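Local structure of chintase (Rhizomucor miehei, 5YUQ) at residues A6-D10 against W11-K15; E207-G211 against N212-K216; A221-A225 against E226-L230; A247-G250 against L251-I255. The protein probably hydrolyses chitin, acting as a fungal family 18 glycoside hydrolase whose active site takes the form of a tunnel. All coordinates share one frame; numbering follows the deposited sequence.

Interaction 1 (A6-D10 against W11-K15); sequences AYVVD and WDLPK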
ATOM      1  N   ALA A   6       2.552 -10.739  -0.128  1.00 11.70           N
ATOM      2  CA  ALA A   6       1.441 -10.425  -1.007  1.00 10.89           C
ATOM      3  C   ALA A   6       0.210 -10.117  -0.182  1.00 12.55           C
ATOM      4  O   ALA A   6      -0.220 -10.944   0.624  1.00 14.11           O
ATOM      5  CB  ALA A   6       1.166 -11.609  -1.922  1.00 14.10           C
ATOM      6  N   TYR A   7      -0.369  -8.938  -0.391  1.00 13.18           N
ATOM      7  CA  TYR A   7      -1.668  -8.645   0.197  1.00 11.91           C
ATOM      8  C   TYR A   7      -2.762  -9.365  -0.571  1.00 12.40           C
ATOM      9  O   TYR A   7      -2.759  -9.391  -1.801  1.00 14.11           O
ATOM     10  CB  TYR A   7      -1.948  -7.144   0.181  1.00 10.78           C
ATOM     11  CG  TYR A   7      -1.255  -6.405   1.297  1.00  9.73           C
ATOM     12  CD1 TYR A   7       0.022  -5.898   1.122  1.00 12.55           C
ATOM     13  CD2 TYR A   7      -1.873  -6.222   2.529  1.00 10.34           C
ATOM     14  CE1 TYR A   7       0.670  -5.220   2.144  1.00 11.31           C
ATOM     15  CE2 TYR A   7      -1.236  -5.518   3.561  1.00 12.50           C
ATOM     16  CZ  TYR A   7       0.038  -5.039   3.361  1.00 12.54           C
ATOM     17  OH  TYR A   7       0.677  -4.365   4.376  1.00 14.38           O
ATOM     18  N   VAL A   8      -3.684  -9.968   0.170  1.00 13.57           N
ATOM     19  CA  VAL A   8      -4.929 -10.452  -0.406  1.00 12.25           C
ATOM     20  C   VAL A   8      -6.031  -9.750   0.356  1.00 15.47           C
ATOM     21  O   VAL A   8      -5.846  -9.376   1.519  1.00 14.77           O
ATOM     22  CB  VAL A   8      -5.071 -11.973  -0.280  1.00 12.32           C
ATOM     23  CG1 VAL A   8      -3.958 -12.662  -1.054  1.00 14.66           C
ATOM     24  CG2 VAL A   8      -5.074 -12.413   1.185  1.00 14.51           C
ATOM     25  N   VAL A   9      -7.166  -9.543  -0.297  1.00 13.08           N
ATOM     26  CA  VAL A   9      -8.227  -8.741   0.292  1.00 13.46           C
ATOM     27  C   VAL A   9      -9.485  -9.559   0.563  1.00 14.02           C
ATOM     28  O   VAL A   9      -9.891 -10.383  -0.251  1.00 14.63           O
ATOM     29  CB  VAL A   9      -8.543  -7.474  -0.557  1.00 13.92           C
ATOM     30  CG1 VAL A   9      -7.303  -6.588  -0.664  1.00 16.38           C
ATOM     31  CG2 VAL A   9      -9.064  -7.844  -1.954  1.00 15.42           C
ATOM     32  N   ASP A  10     -10.081  -9.325   1.726  1.00 14.32           N
ATOM     33  CA  ASP A  10     -11.217 -10.115   2.198  1.00 14.11           C
ATOM     34  C   ASP A  10     -12.392 -10.100   1.225  1.00 14.89           C
ATOM     35  O   ASP A  10     -13.106 -11.094   1.081  1.00 15.06           O
ATOM     36  CB  ASP A  10     -11.662  -9.594   3.561  1.00 15.92           C
ATOM     37  CG  ASP A  10     -12.703 -10.470   4.208  1.00 16.47           C
ATOM     38  OD1 ASP A  10     -12.317 -11.470   4.864  1.00 16.93           O
ATOM     39  OD2 ASP A  10     -13.906 -10.156   4.077  1.00 17.73           O
ATOM     40  N   TRP A  11     -12.588  -8.969   0.552  1.00 14.22           N
ATOM     41  CA  TRP A  11     -13.734  -8.790  -0.334  1.00 14.28           C
ATOM     42  C   TRP A  11     -13.520  -9.346  -1.741  1.00 19.09           C
ATOM     43  O   TRP A  11     -14.443  -9.354  -2.554  1.00 18.16           O
ATOM     44  CB  TRP A  11     -14.093  -7.301  -0.412  1.00 15.65           C
ATOM     45  CG  TRP A  11     -12.961  -6.426  -0.881  1.00 16.23           C
ATOM     46  CD1 TRP A  11     -12.701  -6.054  -2.164  1.00 18.63           C
ATOM     47  CD2 TRP A  11     -11.947  -5.806  -0.070  1.00 16.86           C
ATOM     48  NE1 TRP A  11     -11.592  -5.242  -2.206  1.00 19.97           N
ATOM     49  CE2 TRP A  11     -11.109  -5.076  -0.934  1.00 18.01           C
ATOM     50  CE3 TRP A  11     -11.669  -5.800   1.302  1.00 16.08           C
ATOM     51  CZ2 TRP A  11     -10.010  -4.340  -0.474  1.00 20.39           C
ATOM     52  CZ3 TRP A  11     -10.569  -5.072   1.759  1.00 18.47           C
ATOM     53  CH2 TRP A  11      -9.756  -4.360   0.871  1.00 20.85           C
ATOM     54  N   ASP A  12     -12.309  -9.808  -2.032  1.00 14.95           N
ATOM     55  CA  ASP A  12     -11.998 -10.322  -3.363  1.00 17.97           C
ATOM     56  C   ASP A  12     -10.730 -11.168  -3.314  1.00 16.61           C
ATOM     57  O   ASP A  12      -9.694 -10.772  -3.849  1.00 15.83           O
ATOM     58  CB  ASP A  12     -11.831  -9.158  -4.348  1.00 19.39           C
ATOM     59  CG  ASP A  12     -11.906  -9.595  -5.804  1.00 23.14           C
ATOM     60  OD1 ASP A  12     -12.226 -10.771  -6.083  1.00 24.13           O
ATOM     61  OD2 ASP A  12     -11.646  -8.750  -6.681  1.00 30.72           O
ATOM     62  N   LEU A  13     -10.811 -12.341  -2.686  1.00 13.52           N
ATOM     63  CA  LEU A  13      -9.648 -13.215  -2.588  1.00 16.43           C
ATOM     64  C   LEU A  13      -9.294 -13.773  -3.957  1.00 17.73           C
ATOM     65  O   LEU A  13     -10.170 -13.933  -4.821  1.00 17.50           O
ATOM     66  CB  LEU A  13      -9.893 -14.361  -1.603  1.00 14.30           C
ATOM     67  CG  LEU A  13      -9.967 -13.946  -0.131  1.00 15.30           C
ATOM     68  CD1 LEU A  13     -10.400 -15.119   0.739  1.00 17.05           C
ATOM     69  CD2 LEU A  13      -8.618 -13.400   0.353  1.00 16.39           C
ATOM     70  N   PRO A  14      -8.005 -14.060  -4.175  1.00 14.14           N
ATOM     71  CA  PRO A  14      -7.626 -14.630  -5.470  1.00 16.29           C
ATOM     72  C   PRO A  14      -8.267 -16.006  -5.641  1.00 16.76           C
ATOM     73  O   PRO A  14      -8.432 -16.717  -4.655  1.00 21.35           O
ATOM     74  CB  PRO A  14      -6.106 -14.781  -5.361  1.00 20.45           C
ATOM     75  CG  PRO A  14      -5.693 -13.880  -4.235  1.00 20.18           C
ATOM     76  CD  PRO A  14      -6.848 -13.876  -3.278  1.00 16.09           C
ATOM     77  N   LYS A  15      -8.642 -16.368  -6.865  1.00 20.84           N
ATOM     78  CA  LYS A  15      -9.250 -17.679  -7.093  1.00 24.94           C
ATOM     79  C   LYS A  15      -8.234 -18.792  -6.859  1.00 24.87           C
ATOM     80  O   LYS A  15      -8.585 -19.902  -6.445  1.00 26.17           O
ATOM     81  CB  LYS A  15      -9.853 -17.761  -8.496  1.00 23.04           C
ATOM     82  CG  LYS A  15     -11.028 -16.809  -8.703  1.00 29.69           C
ATOM     83  CD  LYS A  15     -12.032 -16.929  -7.561  1.00 34.77           C
ATOM     84  CE  LYS A  15     -13.299 -16.123  -7.819  1.00 34.10           C
ATOM     85  NZ  LYS A  15     -13.043 -14.669  -7.992  1.00 38.74           N
TER
HETATM   86  O   HOH W   1      -7.132 -10.583  -3.008  1.00 13.53           O
HETATM   87  O   HOH W   2     -13.428 -12.980  -1.337  1.00 24.01           O

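Interaction 2 (E207-G211 against N212-K216); sequences EPTSG and NDAVK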
ATOM      1  N   GLU A 207       3.556  15.192  -6.734  1.00 14.98           N
ATOM      2  CA  GLU A 207       4.097  14.974  -5.394  1.00 15.27           C
ATOM      3  C   GLU A 207       5.589  14.713  -5.484  1.00 18.87           C
ATOM      4  O   GLU A 207       6.037  13.944  -6.324  1.00 17.13           O
ATOM      5  CB  GLU A 207       3.408  13.787  -4.726  1.00 15.43           C
ATOM      6  CG  GLU A 207       1.919  13.992  -4.513  1.00 18.81           C
ATOM      7  CD  GLU A 207       1.610  15.180  -3.626  1.00 28.14           C
ATOM      8  OE1 GLU A 207       2.197  15.283  -2.528  1.00 22.22           O
ATOM      9  OE2 GLU A 207       0.777  16.024  -4.018  1.00 21.57           O
ATOM     10  N   PRO A 208       6.370  15.350  -4.604  1.00 15.02           N
ATOM     11  CA  PRO A 208       7.826  15.235  -4.657  1.00 17.62           C
ATOM     12  C   PRO A 208       8.329  13.986  -3.934  1.00 18.88           C
ATOM     13  O   PRO A 208       9.163  14.074  -3.021  1.00 19.90           O
ATOM     14  CB  PRO A 208       8.282  16.496  -3.922  1.00 18.26           C
ATOM     15  CG  PRO A 208       7.229  16.685  -2.885  1.00 15.55           C
ATOM     16  CD  PRO A 208       5.932  16.299  -3.572  1.00 14.80           C
ATOM     17  N   THR A 209       7.825  12.827  -4.341  1.00 14.73           N
ATOM     18  CA  THR A 209       8.296  11.579  -3.752  1.00 16.17           C
ATOM     19  C   THR A 209       8.170  10.414  -4.723  1.00 17.54           C
ATOM     20  O   THR A 209       7.651  10.563  -5.826  1.00 15.91           O
ATOM     21  CB  THR A 209       7.594  11.273  -2.396  1.00 16.92           C
ATOM     22  OG1 THR A 209       8.258  10.177  -1.754  1.00 15.32           O
ATOM     23  CG2 THR A 209       6.124  10.927  -2.607  1.00 18.41           C
ATOM     24  N   SER A 210       8.658   9.259  -4.294  1.00 15.08           N
ATOM     25  CA  SER A 210       8.774   8.089  -5.141  1.00 15.13           C
ATOM     26  C   SER A 210       9.264   6.969  -4.247  1.00 14.56           C
ATOM     27  O   SER A 210       9.497   7.184  -3.052  1.00 14.86           O
ATOM     28  CB  SER A 210       9.811   8.330  -6.229  1.00 15.92           C
ATOM     29  OG  SER A 210      11.099   8.527  -5.648  1.00 15.84           O
ATOM     30  N   GLY A 211       9.428   5.779  -4.820  1.00 14.57           N
ATOM     31  CA  GLY A 211       9.994   4.663  -4.079  1.00 14.25           C
ATOM     32  C   GLY A 211      11.361   5.033  -3.524  1.00 14.08           C
ATOM     33  O   GLY A 211      11.641   4.839  -2.341  1.00 14.42           O
ATOM     34  N   ASN A 212      12.207   5.584  -4.385  1.00 14.61           N
ATOM     35  CA  ASN A 212      13.546   5.987  -3.978  1.00 15.69           C
ATOM     36  C   ASN A 212      13.540   7.049  -2.889  1.00 17.38           C
ATOM     37  O   ASN A 212      14.241   6.916  -1.889  1.00 15.49           O
ATOM     38  CB  ASN A 212      14.351   6.466  -5.191  1.00 16.54           C
ATOM     39  CG  ASN A 212      15.696   7.054  -4.801  1.00 15.89           C
ATOM     40  OD1 ASN A 212      16.559   6.354  -4.263  1.00 16.89           O
ATOM     41  ND2 ASN A 212      15.885   8.339  -5.084  1.00 16.26           N
ATOM     42  N   ASP A 213      12.753   8.106  -3.071  1.00 15.00           N
ATOM     43  CA  ASP A 213      12.712   9.179  -2.079  1.00 17.22           C
ATOM     44  C   ASP A 213      12.176   8.677  -0.746  1.00 16.25           C
ATOM     45  O   ASP A 213      12.663   9.059   0.321  1.00 14.41           O
ATOM     46  CB  ASP A 213      11.863  10.349  -2.587  1.00 17.36           C
ATOM     47  CG  ASP A 213      12.513  11.075  -3.741  1.00 18.96           C
ATOM     48  OD1 ASP A 213      13.454  11.859  -3.498  1.00 22.33           O
ATOM     49  OD2 ASP A 213      12.082  10.872  -4.892  1.00 18.38           O
ATOM     50  N   ALA A 214      11.182   7.798  -0.811  1.00 13.37           N
ATOM     51  CA  ALA A 214      10.601   7.230   0.399  1.00 13.34           C
ATOM     52  C   ALA A 214      11.620   6.376   1.156  1.00 14.66           C
ATOM     53  O   ALA A 214      11.771   6.506   2.375  1.00 15.00           O
ATOM     54  CB  ALA A 214       9.364   6.398   0.049  1.00 14.51           C
ATOM     55  N   VAL A 215      12.306   5.497   0.434  1.00 13.93           N
ATOM     56  CA  VAL A 215      13.317   4.646   1.043  1.00 12.79           C
ATOM     57  C   VAL A 215      14.389   5.511   1.681  1.00 14.62           C
ATOM     58  O   VAL A 215      14.775   5.280   2.830  1.00 15.15           O
ATOM     59  CB  VAL A 215      13.928   3.688  -0.002  1.00 12.79           C
ATOM     60  CG1 VAL A 215      15.241   3.108   0.489  1.00 15.56           C
ATOM     61  CG2 VAL A 215      12.939   2.583  -0.326  1.00 15.24           C
ATOM     62  N   LYS A 216      14.842   6.533   0.962  1.00 15.70           N
ATOM     63  CA  LYS A 216      15.883   7.406   1.503  1.00 14.78           C
ATOM     64  C   LYS A 216      15.390   8.139   2.739  1.00 17.36           C
ATOM     65  O   LYS A 216      16.136   8.294   3.705  1.00 16.06           O
ATOM     66  CB  LYS A 216      16.379   8.415   0.466  1.00 18.48           C
ATOM     67  CG  LYS A 216      17.068   7.796  -0.738  1.00 23.50           C
ATOM     68  CD  LYS A 216      18.158   6.834  -0.340  1.00 34.59           C
ATOM     69  CE  LYS A 216      18.812   6.211  -1.566  1.00 41.17           C
ATOM     70  NZ  LYS A 216      19.174   7.253  -2.566  1.00 42.36           N
TER

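Interaction 3 (A221-A225 against E226-L230); sequences AGIPA and EQLVL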
ATOM      1  N   ALA A 221      15.715   8.687   8.660  1.00 15.01           N
ATOM      2  CA  ALA A 221      15.056   8.842   9.954  1.00 14.96           C
ATOM      3  C   ALA A 221      15.367   7.708  10.930  1.00 14.17           C
ATOM      4  O   ALA A 221      14.923   7.744  12.077  1.00 15.86           O
ATOM      5  CB  ALA A 221      13.550   8.996   9.772  1.00 15.90           C
ATOM      6  N   GLY A 222      16.113   6.703  10.482  1.00 16.10           N
ATOM      7  CA  GLY A 222      16.641   5.701  11.396  1.00 15.00           C
ATOM      8  C   GLY A 222      16.300   4.244  11.131  1.00 14.39           C
ATOM      9  O   GLY A 222      16.778   3.362  11.832  1.00 15.94           O
ATOM     10  N   ILE A 223      15.479   3.960  10.128  1.00 13.52           N
ATOM     11  CA  ILE A 223      15.158   2.560   9.876  1.00 12.93           C
ATOM     12  C   ILE A 223      16.202   1.949   8.948  1.00 14.78           C
ATOM     13  O   ILE A 223      16.411   2.448   7.841  1.00 16.93           O
ATOM     14  CB  ILE A 223      13.761   2.386   9.258  1.00 10.33           C
ATOM     15  CG1 ILE A 223      12.702   3.095  10.113  1.00 14.62           C
ATOM     16  CG2 ILE A 223      13.446   0.905   9.104  1.00 13.91           C
ATOM     17  CD1 ILE A 223      12.710   2.719  11.601  1.00 16.82           C
ATOM     18  N   PRO A 224      16.879   0.876   9.396  1.00 14.80           N
ATOM     19  CA  PRO A 224      17.869   0.255   8.510  1.00 13.73           C
ATOM     20  C   PRO A 224      17.214  -0.283   7.245  1.00 17.20           C
ATOM     21  O   PRO A 224      16.059  -0.730   7.287  1.00 15.54           O
ATOM     22  CB  PRO A 224      18.416  -0.899   9.351  1.00 19.23           C
ATOM     23  CG  PRO A 224      18.179  -0.461  10.780  1.00 17.45           C
ATOM     24  CD  PRO A 224      16.847   0.236  10.721  1.00 15.38           C
ATOM     25  N   ALA A 225      17.940  -0.237   6.133  1.00 13.86           N
ATOM     26  CA  ALA A 225      17.381  -0.635   4.845  1.00 13.87           C
ATOM     27  C   ALA A 225      16.815  -2.050   4.862  1.00 14.17           C
ATOM     28  O   ALA A 225      15.800  -2.328   4.209  1.00 15.74           O
ATOM     29  CB  ALA A 225      18.441  -0.498   3.754  1.00 17.03           C
ATOM     30  N   GLU A 226      17.459  -2.949   5.604  1.00 14.82           N
ATOM     31  CA  GLU A 226      17.037  -4.345   5.607  1.00 15.83           C
ATOM     32  C   GLU A 226      15.674  -4.538   6.268  1.00 14.40           C
ATOM     33  O   GLU A 226      15.055  -5.592   6.129  1.00 15.58           O
ATOM     34  CB  GLU A 226      18.101  -5.230   6.263  1.00 17.03           C
ATOM     35  CG  GLU A 226      18.375  -4.913   7.706  1.00 23.53           C
ATOM     36  CD  GLU A 226      19.555  -5.699   8.246  1.00 36.11           C
ATOM     37  OE1 GLU A 226      19.326  -6.760   8.863  1.00 45.85           O
ATOM     38  OE2 GLU A 226      20.709  -5.256   8.051  1.00 42.71           O
ATOM     39  N   GLN A 227      15.197  -3.519   6.977  1.00 14.62           N
ATOM     40  CA  GLN A 227      13.866  -3.592   7.572  1.00 14.12           C
ATOM     41  C   GLN A 227      12.836  -2.833   6.752  1.00 14.91           C
ATOM     42  O   GLN A 227      11.682  -2.726   7.157  1.00 14.17           O
ATOM     43  CB  GLN A 227      13.872  -3.065   9.006  1.00 15.78           C
ATOM     44  CG  GLN A 227      14.613  -3.964   9.967  1.00 14.74           C
ATOM     45  CD  GLN A 227      14.665  -3.401  11.359  1.00 14.75           C
ATOM     46  OE1 GLN A 227      15.691  -2.858  11.779  1.00 17.46           O
ATOM     47  NE2 GLN A 227      13.554  -3.509  12.088  1.00 15.28           N
ATOM     48  N   LEU A 228      13.257  -2.291   5.615  1.00 11.78           N
ATOM     49  CA  LEU A 228      12.318  -1.620   4.719  1.00 13.19           C
ATOM     50  C   LEU A 228      11.906  -2.570   3.611  1.00 14.29           C
ATOM     51  O   LEU A 228      12.720  -3.329   3.085  1.00 13.24           O
ATOM     52  CB  LEU A 228      12.932  -0.362   4.117  1.00 13.05           C
ATOM     53  CG  LEU A 228      13.251   0.739   5.124  1.00 12.28           C
ATOM     54  CD1 LEU A 228      13.977   1.865   4.424  1.00 15.52           C
ATOM     55  CD2 LEU A 228      11.974   1.258   5.800  1.00 15.44           C
ATOM     56  N   VAL A 229      10.626  -2.534   3.267  1.00 14.31           N
ATOM     57  CA  VAL A 229      10.087  -3.372   2.215  1.00 12.26           C
ATOM     58  C   VAL A 229       9.410  -2.438   1.224  1.00 12.69           C
ATOM     59  O   VAL A 229       8.588  -1.609   1.609  1.00 14.45           O
ATOM     60  CB  VAL A 229       9.091  -4.391   2.803  1.00 11.21           C
ATOM     61  CG1 VAL A 229       8.258  -5.033   1.712  1.00 13.78           C
ATOM     62  CG2 VAL A 229       9.840  -5.458   3.608  1.00 13.71           C
ATOM     63  N   LEU A 230       9.788  -2.531  -0.044  1.00 12.28           N
ATOM     64  CA  LEU A 230       9.211  -1.642  -1.047  1.00 13.10           C
ATOM     65  C   LEU A 230       7.892  -2.202  -1.571  1.00 14.11           C
ATOM     66  O   LEU A 230       7.861  -3.266  -2.182  1.00 14.61           O
ATOM     67  CB  LEU A 230      10.175  -1.439  -2.217  1.00 13.62           C
ATOM     68  CG  LEU A 230       9.690  -0.515  -3.336  1.00 12.97           C
ATOM     69  CD1 LEU A 230       9.464   0.891  -2.819  1.00 15.84           C
ATOM     70  CD2 LEU A 230      10.679  -0.511  -4.506  1.00 17.30           C
TER

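Interaction 4 (A247-G250 against L251-I255); sequences ASTG and LYVPI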
ATOM      1  N   ALA A 247       3.596  12.237 -28.478  1.00 25.70           N
ATOM      2  CA  ALA A 247       4.981  11.797 -28.364  1.00 24.92           C
ATOM      3  C   ALA A 247       5.854  12.900 -27.780  1.00 24.85           C
ATOM      4  O   ALA A 247       6.948  12.634 -27.283  1.00 30.77           O
ATOM      5  CB  ALA A 247       5.514  11.374 -29.721  1.00 28.37           C
ATOM      6  N   SER A 248       5.369  14.136 -27.853  1.00 26.39           N
ATOM      7  CA  SER A 248       6.139  15.301 -27.425  1.00 25.45           C
ATOM      8  C   SER A 248       5.852  15.746 -25.998  1.00 25.38           C
ATOM      9  O   SER A 248       6.677  16.418 -25.389  1.00 28.05           O
ATOM     10  CB  SER A 248       5.876  16.485 -28.360  1.00 30.83           C
ATOM     11  OG  SER A 248       6.460  16.279 -29.632  1.00 42.86           O
ATOM     12  N   THR A 249       4.686  15.392 -25.464  1.00 20.58           N
ATOM     13  CA  THR A 249       4.259  15.972 -24.190  1.00 20.39           C
ATOM     14  C   THR A 249       4.874  15.299 -22.977  1.00 19.86           C
ATOM     15  O   THR A 249       5.071  15.939 -21.946  1.00 22.22           O
ATOM     16  CB  THR A 249       2.743  15.915 -24.007  1.00 19.25           C
ATOM     17  OG1 THR A 249       2.327  14.549 -23.944  1.00 18.00           O
ATOM     18  CG2 THR A 249       2.030  16.633 -25.146  1.00 20.15           C
ATOM     19  N   GLY A 250       5.158  14.008 -23.090  1.00 21.46           N
ATOM     20  CA  GLY A 250       5.560  13.237 -21.930  1.00 18.70           C
ATOM     21  C   GLY A 250       4.349  13.015 -21.044  1.00 21.77           C
ATOM     22  O   GLY A 250       3.212  13.312 -21.435  1.00 18.72           O
ATOM     23  N   LEU A 251       4.597  12.502 -19.845  1.00 18.45           N
ATOM     24  CA  LEU A 251       3.537  12.148 -18.910  1.00 19.97           C
ATOM     25  C   LEU A 251       3.008  13.341 -18.129  1.00 17.35           C
ATOM     26  O   LEU A 251       1.825  13.397 -17.795  1.00 16.31           O
ATOM     27  CB  LEU A 251       4.066  11.095 -17.925  1.00 16.40           C
ATOM     28  CG  LEU A 251       3.235  10.786 -16.674  1.00 16.48           C
ATOM     29  CD1 LEU A 251       1.905  10.143 -17.048  1.00 14.66           C
ATOM     30  CD2 LEU A 251       4.023   9.878 -15.717  1.00 15.03           C
ATOM     31  N   TYR A 252       3.886  14.291 -17.822  1.00 17.17           N
ATOM     32  CA  TYR A 252       3.595  15.273 -16.777  1.00 16.30           C
ATOM     33  C   TYR A 252       2.797  16.471 -17.278  1.00 19.08           C
ATOM     34  O   TYR A 252       3.267  17.607 -17.249  1.00 21.23           O
ATOM     35  CB  TYR A 252       4.900  15.700 -16.098  1.00 18.50           C
ATOM     36  CG  TYR A 252       5.643  14.513 -15.519  1.00 17.95           C
ATOM     37  CD1 TYR A 252       5.254  13.950 -14.312  1.00 16.87           C
ATOM     38  CD2 TYR A 252       6.711  13.939 -16.196  1.00 19.38           C
ATOM     39  CE1 TYR A 252       5.917  12.855 -13.784  1.00 18.65           C
ATOM     40  CE2 TYR A 252       7.380  12.837 -15.682  1.00 21.05           C
ATOM     41  CZ  TYR A 252       6.975  12.304 -14.475  1.00 21.52           C
ATOM     42  OH  TYR A 252       7.634  11.222 -13.952  1.00 18.51           O
ATOM     43  N   VAL A 253       1.575  16.199 -17.720  1.00 17.73           N
ATOM     44  CA  VAL A 253       0.728  17.212 -18.337  1.00 18.18           C
ATOM     45  C   VAL A 253      -0.414  17.603 -17.414  1.00 14.42           C
ATOM     46  O   VAL A 253      -0.766  16.850 -16.505  1.00 17.25           O
ATOM     47  CB  VAL A 253       0.145  16.690 -19.667  1.00 18.95           C
ATOM     48  CG1 VAL A 253       1.264  16.328 -20.623  1.00 18.30           C
ATOM     49  CG2 VAL A 253      -0.758  15.485 -19.421  1.00 17.59           C
ATOM     50  N   PRO A 254      -0.994  18.791 -17.626  1.00 16.01           N
ATOM     51  CA  PRO A 254      -2.076  19.225 -16.739  1.00 15.63           C
ATOM     52  C   PRO A 254      -3.277  18.281 -16.771  1.00 15.52           C
ATOM     53  O   PRO A 254      -3.644  17.778 -17.839  1.00 16.28           O
ATOM     54  CB  PRO A 254      -2.446  20.598 -17.304  1.00 17.47           C
ATOM     55  CG  PRO A 254      -1.167  21.089 -17.892  1.00 16.26           C
ATOM     56  CD  PRO A 254      -0.557  19.874 -18.525  1.00 17.79           C
ATOM     57  N   ILE A 255      -3.861  18.028 -15.603  1.00 15.69           N
ATOM     58  CA  ILE A 255      -5.033  17.161 -15.500  1.00 15.73           C
ATOM     59  C   ILE A 255      -6.234  17.888 -14.918  1.00 14.40           C
ATOM     60  O   ILE A 255      -6.101  18.951 -14.308  1.00 16.11           O
ATOM     61  CB  ILE A 255      -4.762  15.923 -14.628  1.00 14.20           C
ATOM     62  CG1 ILE A 255      -4.248  16.331 -13.245  1.00 15.28           C
ATOM     63  CG2 ILE A 255      -3.777  14.984 -15.324  1.00 15.83           C
ATOM     64  CD1 ILE A 255      -4.273  15.193 -12.235  1.00 17.01           C
TER
HETATM   65  O   HOH W   3       6.162  15.643 -19.380  1.00 23.92           O

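Interaction 1 (A6-D10 against W11-K15)
Trp11 folds back over Val9, the residue two places before it, and the indole can be followed outward atom by atom. CB leaves beside the peptide it has just passed, 3.7 Å from Asp10 C. With CG set between the backbone N and the carbonyl carbon (chi1 57°), the ring turns back toward the strand and does not continue along the loop. NE1 then reaches Val9 CG2 at 3.6 Å, and CZ2, on the six-membered part, meets Val9 CG1 at 3.5 Å. Between these two methyls, Val9 CB stands 3.5 Å from the centroid of the six-membered ring and 12° off its normal, a CH-pi contact over one face. CE3 passes Asp10 N obliquely at 3.9 Å.

The backbone beneath is a type I beta turn from Val9 to Asp12, closed by Asp12 N to Val9 O (3.1 Å, 159° at the hydrogen). It turns the chain at the end of strand 4-9, which pairs in parallel with strands 24-32 and 346-350 in the TIM barrel of family 18. In such barrels the loops after the strands line the active-site end. The Asp10 carboxylate is engaged outside the turn, its OD1 bonded to Tyr27 OH and Thr42 N.

Beyond the turn, Leu13 crosses Val8 at a slant, CD2 to Val8 CG2 3.8 Å, and the Pro14 ring lies across Val8 at about a right angle, CG to CG1 also 3.8 Å. One water links Val9 N with Asp12 O; a second links Asp10 O with Leu13 N.

Interaction 2 (E207-G211 against N212-K216)
Ser210 and Asp213 grip each other twice across the start of helix 211-220. Ser210, the N-cap, accepts from Asp213 N at its OG (3.1 Å, 173° at the hydrogen), and the same OG donates to Asp213 OD2 at 2.7 Å. That carboxylate oxygen is met on its anti side, 27° out of the carboxylate plane. A chi1 of 63° puts the hydroxyl between the backbone N and the carbonyl carbon, where it faces the helix's first turn. The negative charge of Asp213 at this end would probably suit the helix dipole.

Around this pair the backbone bonds begin: Ala214 N to Ser210 O and Val215 N to Gly211 O, both 2.9 Å. Thr209 OG1 touches Asp213 CB at 3.7 Å, the two side chains running past each other in opposite directions. In the same first turn, Asn212 OD1 accepts from Tyr338 OH and takes a weak bond from Lys216 NZ (3.2 Å).

Leu197 O, from a neighbouring loop, competes weakly with Asp213 OD2 for the Ser210 proton. Ala214 and Val215 pack on Ile178 of strand 175-178, while Val215 and Lys216 touch Tyr338 of helix 329-341, which places this helix start against one barrel strand and an outer-layer helix.

Interaction 3 (A221-A225 against E226-L230)
From Pro224 to Leu228 the chain makes two successive i to i+3 turns: Gln227 N binds Pro224 O and Leu228 N binds Ala225 O, each at 2.9 Å and each with the donor well above the carbonyl plane, by 48° and 62°. Just before them Gly222, with positive phi, closes helix 211-220 in a Schellman motif, so helix end, short 3-10 segment and strand 228-240 follow within a few residues.

Ile223 and Leu228 make the apolar part. Ile223 CG2, anti to its own N, carries the touch: it meets Leu228 CD2 at 3.6 Å and the CB of Gln227 at 4.0 Å, the first pair crossing at a slant. Leu228 CG also rests near Pro224 O (3.8 Å). Gln227 lies side by side with the Pro224 ring and brings OE1 to 3.5 Å from Pro224 CD. Its amide nitrogen is used by Ala170 O, with a weak second bond to Asp174 O.

Ile223 and Leu228 also touch Phe176 and Trp218. The turn is therefore closed by backbone bonds alone and its side chains add hydrophobic contact at the interface between strand 175-178 and helix 211-220, while the glutamine amide ties the turn to helix 168-172.

Interaction 4 (A247-G250 against L251-I255)
Thr249 and Val253 are brought together by a reversal with no direct backbone bond between 247-250 and 251-255. Gly250 starts it with a positive phi (73°), a value that favours glycine, and an inverse gamma turn centred on Tyr252 completes it: Val253 N reaches Leu251 O at 2.8 Å within the second segment. A water spans the gap, donating to Thr249 O (2.8 Å) and accepting from Tyr252 N (3.1 Å).

On the side-chain level the touch is small. Thr249 CB lies 3.7 Å from Val253 CG1, the two side chains crossing at a slant, and the same methyl is 3.7 Å from Gly250 O. Val253 CG1 is anti to the carbonyl carbon (chi1 -59°), which turns it back toward the threonine.

All of this belongs to the long excursion between strands 228-240 and 284-286, at the molecular surface, the centre of the contact about 26 Å from the centre of the chain. Antiparallel strands follow it before the last barrel strand, 346-350, consistent with the insertion domain that many family 18 chitinases carry on the TIM barrel.

The polar end of Thr249 is used twice. OG1 donates to Gly250 O at 2.9 Å, in the carbonyl plane and on a lone pair, and is also bonded to Thr246 N; together these bonds fix the hydroxyl, whose chi1 is 64°. Farther on, Leu251 CD2 sits 3.9 Å above one face of the Tyr252 ring, toward its rim. The phenol makes a weak bond to Asp307 OD2, and the ring also touches Val203 and Ser310.

How the interactions relate
Interactions 2 and 3 are neighbours: helix 211-220 begins in one, ends at the opening of the other and is followed by strand 228-240, with Leu228 CD1 packing on Val215 O and Leu230 CD1 on Gly211 CA. Interaction 1 lies on the other side of the chain's centre from interaction 2, yet its strand 4-9 belongs to the same barrel as strand 228-240. These three are partly buried; interaction 4 is a surface contact touching none of them, its nearest atoms about 8 Å from those of interaction 2. The chemistry varies accordingly: indole against valine in 1, hydroxyl and carboxylate in 2, aliphatic groups in 3, and in 4 a threonine-valine touch without a direct hydrogen bond.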